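PDB 1RH1: colicin B from Escherichia coli, which kills related bacteria by forming a channel that depolarises the cytoplasmic membrane and dissipates cellular energy. Local coordinates for residues A[392-405]-A[421-435]. Residues are numbered along the deposited sequence; the frame is centred on the assembly and turned at random.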
# COMPACT_ATOMS: atom_id res chain seq x y z
N ILE A 392 44.24 8.62 -19.26
CA ILE A 392 42.88 8.19 -18.93
C ILE A 392 42.75 6.68 -18.92
O ILE A 392 42.11 6.06 -18.05
CB ILE A 392 41.88 8.72 -19.92
CG1 ILE A 392 42.17 10.12 -20.39
CG2 ILE A 392 40.58 8.78 -19.16
CD1 ILE A 392 41.37 10.62 -21.62
N VAL A 393 43.38 6.10 -19.94
CA VAL A 393 43.44 4.67 -20.09
C VAL A 393 44.09 4.10 -18.85
O VAL A 393 43.42 3.36 -18.14
CB VAL A 393 44.23 4.35 -21.35
CG1 VAL A 393 44.49 2.86 -21.49
CG2 VAL A 393 43.41 4.81 -22.53
N ASN A 394 45.32 4.50 -18.52
CA ASN A 394 46.01 4.02 -17.34
C ASN A 394 45.30 4.25 -16.00
O ASN A 394 45.47 3.49 -15.04
CB ASN A 394 47.36 4.67 -17.28
CG ASN A 394 48.37 4.09 -18.26
OD1 ASN A 394 49.19 4.83 -18.80
ND2 ASN A 394 48.36 2.79 -18.51
N ALA A 395 44.47 5.29 -15.94
CA ALA A 395 43.64 5.56 -14.78
C ALA A 395 42.52 4.54 -14.68
O ALA A 395 42.15 4.12 -13.58
CB ALA A 395 43.03 6.94 -14.89
N TRP A 396 41.95 4.12 -15.81
CA TRP A 396 40.98 3.05 -15.77
C TRP A 396 41.63 1.71 -15.45
O TRP A 396 41.07 0.93 -14.69
CB TRP A 396 40.27 3.04 -17.09
CG TRP A 396 39.10 4.01 -17.12
CD1 TRP A 396 39.10 5.08 -17.97
CD2 TRP A 396 37.97 3.91 -16.37
NE1 TRP A 396 37.95 5.67 -17.76
CE2 TRP A 396 37.25 5.01 -16.83
CE3 TRP A 396 37.43 3.08 -15.38
CZ2 TRP A 396 35.99 5.28 -16.31
CZ3 TRP A 396 36.17 3.36 -14.86
CH2 TRP A 396 35.45 4.46 -15.32
N LYS A 397 42.85 1.40 -15.93
CA LYS A 397 43.56 0.15 -15.63
C LYS A 397 43.81 -0.07 -14.16
O LYS A 397 44.00 -1.19 -13.73
CB LYS A 397 44.89 0.13 -16.29
CG LYS A 397 44.80 0.15 -17.78
CD LYS A 397 46.21 -0.10 -18.25
CE LYS A 397 46.17 -0.94 -19.51
NZ LYS A 397 45.66 -2.26 -19.20
N ALA A 398 43.85 1.00 -13.37
CA ALA A 398 44.07 0.90 -11.94
C ALA A 398 42.79 1.00 -11.12
O ALA A 398 42.78 0.74 -9.91
CB ALA A 398 45.01 1.99 -11.54
N PHE A 399 41.67 1.34 -11.78
CA PHE A 399 40.38 1.38 -11.13
C PHE A 399 40.07 0.05 -10.46
O PHE A 399 40.40 -1.02 -10.97
CB PHE A 399 39.36 1.71 -12.21
CG PHE A 399 37.91 1.74 -11.79
CD1 PHE A 399 37.38 2.89 -11.24
CD2 PHE A 399 37.12 0.61 -11.97
CE1 PHE A 399 36.05 2.92 -10.86
CE2 PHE A 399 35.78 0.63 -11.59
CZ PHE A 399 35.25 1.79 -11.04
N ASN A 400 39.54 0.09 -9.26
CA ASN A 400 39.17 -1.10 -8.52
C ASN A 400 37.70 -1.32 -8.83
O ASN A 400 36.79 -0.76 -8.24
CB ASN A 400 39.38 -0.87 -7.04
CG ASN A 400 39.14 -2.06 -6.12
OD1 ASN A 400 39.60 -2.08 -4.99
ND2 ASN A 400 38.41 -3.07 -6.55
N ALA A 401 37.48 -2.15 -9.85
CA ALA A 401 36.16 -2.55 -10.24
C ALA A 401 35.52 -3.28 -9.08
O ALA A 401 34.37 -2.99 -8.80
CB ALA A 401 36.23 -3.49 -11.40
N GLU A 402 36.27 -4.12 -8.34
CA GLU A 402 35.72 -4.90 -7.24
C GLU A 402 35.16 -4.10 -6.10
O GLU A 402 34.20 -4.54 -5.48
CB GLU A 402 36.74 -5.83 -6.61
CG GLU A 402 37.13 -7.06 -7.41
CD GLU A 402 36.23 -8.29 -7.28
OE1 GLU A 402 35.41 -8.37 -6.36
OE2 GLU A 402 36.40 -9.18 -8.12
N ASP A 403 35.73 -2.93 -5.80
CA ASP A 403 35.15 -2.13 -4.73
C ASP A 403 33.98 -1.26 -5.19
O ASP A 403 33.06 -1.03 -4.41
CB ASP A 403 36.24 -1.28 -4.09
CG ASP A 403 35.87 -0.91 -2.66
OD1 ASP A 403 35.70 -1.79 -1.79
OD2 ASP A 403 35.72 0.29 -2.44
N MET A 404 33.98 -0.83 -6.47
CA MET A 404 32.86 -0.14 -7.09
C MET A 404 31.65 -1.08 -7.14
O MET A 404 30.49 -0.67 -7.12
CB MET A 404 33.23 0.29 -8.50
CG MET A 404 32.17 1.13 -9.21
SD MET A 404 31.57 2.57 -8.30
CE MET A 404 33.09 3.44 -8.36
N GLY A 405 31.98 -2.38 -7.18
CA GLY A 405 31.02 -3.45 -7.11
C GLY A 405 30.42 -3.46 -5.72
O GLY A 405 29.23 -3.26 -5.57
N ALA A 421 30.40 -6.20 -9.57
CA ALA A 421 31.82 -6.01 -9.77
C ALA A 421 32.23 -6.32 -11.21
O ALA A 421 33.07 -5.63 -11.79
CB ALA A 421 32.59 -6.91 -8.87
N ILE A 422 31.54 -7.33 -11.75
CA ILE A 422 31.63 -7.83 -13.11
C ILE A 422 31.18 -6.77 -14.07
O ILE A 422 31.87 -6.55 -15.08
CB ILE A 422 30.75 -9.07 -13.27
CG1 ILE A 422 31.29 -10.18 -12.39
CG2 ILE A 422 30.71 -9.53 -14.69
CD1 ILE A 422 30.48 -11.49 -12.35
N LYS A 423 30.06 -6.11 -13.78
CA LYS A 423 29.53 -5.07 -14.67
C LYS A 423 30.40 -3.84 -14.67
O LYS A 423 30.72 -3.29 -15.72
CB LYS A 423 28.12 -4.71 -14.24
CG LYS A 423 27.24 -5.94 -14.31
CD LYS A 423 25.78 -5.59 -14.21
CE LYS A 423 24.89 -6.79 -14.53
NZ LYS A 423 24.78 -7.70 -13.41
N ALA A 424 30.85 -3.49 -13.45
CA ALA A 424 31.76 -2.38 -13.24
C ALA A 424 33.10 -2.64 -13.93
O ALA A 424 33.68 -1.70 -14.47
CB ALA A 424 32.02 -2.19 -11.77
N ASN A 425 33.60 -3.87 -13.99
CA ASN A 425 34.82 -4.18 -14.73
C ASN A 425 34.60 -4.09 -16.23
O ASN A 425 35.51 -3.74 -17.00
CB ASN A 425 35.28 -5.58 -14.38
CG ASN A 425 36.51 -6.09 -15.12
OD1 ASN A 425 36.42 -7.08 -15.84
ND2 ASN A 425 37.67 -5.44 -15.01
N ASN A 426 33.38 -4.40 -16.69
CA ASN A 426 33.16 -4.27 -18.11
C ASN A 426 33.13 -2.82 -18.49
O ASN A 426 33.77 -2.49 -19.48
CB ASN A 426 31.87 -4.93 -18.51
CG ASN A 426 31.97 -6.43 -18.41
OD1 ASN A 426 31.08 -7.05 -17.85
ND2 ASN A 426 33.04 -7.05 -18.91
N ILE A 427 32.50 -1.93 -17.71
CA ILE A 427 32.49 -0.50 -18.02
C ILE A 427 33.92 0.01 -18.14
O ILE A 427 34.24 0.78 -19.03
CB ILE A 427 31.74 0.29 -16.93
CG1 ILE A 427 30.30 -0.20 -16.76
CG2 ILE A 427 31.71 1.74 -17.35
CD1 ILE A 427 29.45 -0.07 -18.03
N ARG A 428 34.77 -0.51 -17.27
CA ARG A 428 36.18 -0.16 -17.24
C ARG A 428 36.88 -0.57 -18.52
O ARG A 428 37.31 0.31 -19.26
CB ARG A 428 36.83 -0.82 -16.03
CG ARG A 428 38.30 -0.51 -15.88
CD ARG A 428 39.21 -1.69 -16.25
NE ARG A 428 39.04 -2.78 -15.31
CZ ARG A 428 39.52 -2.74 -14.06
NH1 ARG A 428 40.22 -1.68 -13.65
NH2 ARG A 428 39.23 -3.73 -13.21
N GLU A 429 36.95 -1.87 -18.84
CA GLU A 429 37.59 -2.34 -20.07
C GLU A 429 37.03 -1.70 -21.33
O GLU A 429 37.75 -1.44 -22.29
CB GLU A 429 37.43 -3.82 -20.21
CG GLU A 429 38.09 -4.66 -19.15
CD GLU A 429 37.62 -6.11 -19.13
OE1 GLU A 429 36.77 -6.51 -19.94
OE2 GLU A 429 38.10 -6.86 -18.28
N LYS A 430 35.72 -1.43 -21.28
CA LYS A 430 35.02 -0.82 -22.39
C LYS A 430 35.12 0.70 -22.41
O LYS A 430 34.85 1.31 -23.44
CB LYS A 430 33.58 -1.31 -22.34
CG LYS A 430 33.61 -2.77 -22.75
CD LYS A 430 32.33 -3.53 -22.56
CE LYS A 430 32.62 -4.94 -23.07
NZ LYS A 430 31.40 -5.71 -23.18
N SER A 431 35.48 1.37 -21.31
CA SER A 431 35.76 2.79 -21.40
C SER A 431 37.17 2.90 -21.94
O SER A 431 37.46 3.80 -22.72
CB SER A 431 35.70 3.46 -20.04
OG SER A 431 34.36 3.59 -19.56
N ILE A 432 38.06 1.94 -21.60
CA ILE A 432 39.43 1.94 -22.08
C ILE A 432 39.41 1.87 -23.58
O ILE A 432 39.97 2.75 -24.21
CB ILE A 432 40.19 0.76 -21.50
CG1 ILE A 432 40.41 0.98 -20.02
CG2 ILE A 432 41.54 0.65 -22.17
CD1 ILE A 432 41.10 -0.14 -19.22
N GLU A 433 38.74 0.87 -24.17
CA GLU A 433 38.46 0.87 -25.61
C GLU A 433 37.52 2.04 -25.83
O GLU A 433 36.67 2.31 -24.98
CB GLU A 433 37.80 -0.42 -25.95
CG GLU A 433 37.30 -0.61 -27.36
CD GLU A 433 36.74 -2.02 -27.60
OE1 GLU A 433 36.26 -2.68 -26.66
OE2 GLU A 433 36.80 -2.45 -28.76
N GLY A 434 37.60 2.80 -26.90
CA GLY A 434 36.77 3.99 -26.90
C GLY A 434 37.75 5.10 -26.63
O GLY A 434 37.84 6.00 -27.46
N TYR A 435 38.51 5.09 -25.51
CA TYR A 435 39.56 6.09 -25.38
C TYR A 435 40.66 5.58 -26.30
O TYR A 435 41.19 6.36 -27.07
CB TYR A 435 40.08 6.23 -23.93
CG TYR A 435 39.14 7.01 -22.99
CD1 TYR A 435 38.74 8.33 -23.26
CD2 TYR A 435 38.63 6.38 -21.86
CE1 TYR A 435 37.84 9.00 -22.42
CE2 TYR A 435 37.74 7.03 -21.02
CZ TYR A 435 37.35 8.34 -21.30
OH TYR A 435 36.45 8.96 -20.44
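In the helical pore-forming domain of colicin B, R428 of helix 421-435 reaches across to W396 and F399, where helix 392-398 gives way to helix 401-405. Segments 392-398 and 401-405 run at 167° and 133° to segment 421-435, and the arginine reaches into the bend between them. Its NH1 grips two carbonyls at the end of helix 392-398: W396 O, 2.9 Å away, lies in the guanidinium plane and also takes the N-H of F399, while F399 O, at 2.8 Å from the same nitrogen, is met by a donor tilted from the carbonyl plane. Extended first from the backbone, with CG anti to N (chi1 -179°), the chain then bends at chi2 and chi3, which brings the guanidinium to these carbonyls. F399 CD2 comes over one face of that group, NH1 lies at the edge of the F399 ring, and the ring itself receives W396 CZ3 over its centre.

W396 is the knob of the first half, lodged among R428, S431, I432 and Y435. S431 CB sits over one face of the indole, 4.0 Å from the centroid of its five-membered ring, and S431 OG donates to I427 O, one turn earlier, at 2.9 Å. Y435 meets the indole rim to rim, with W396 NE1 3.5 Å from Y435 CE2, and takes I392 CG2 over a face of its own ring. On the flank, I432 CG1 packs against W396 CB at 3.6 Å and its CG2 against V393 CG1.

Beyond the bend A401 is a smaller knob among A421, A424, N425 and R428, and at G405 the backbones close to 3.8 Å between its CA and that of A421. Helices 457-472 and 479-495 border the same side chains, as W396 on A471 and Y435 on V485 illustrate: knobs-into-holes packing, near-antiparallel for 392-398 and strongly inclined for 401-405, within the α-helical bundle of channel-forming colicins.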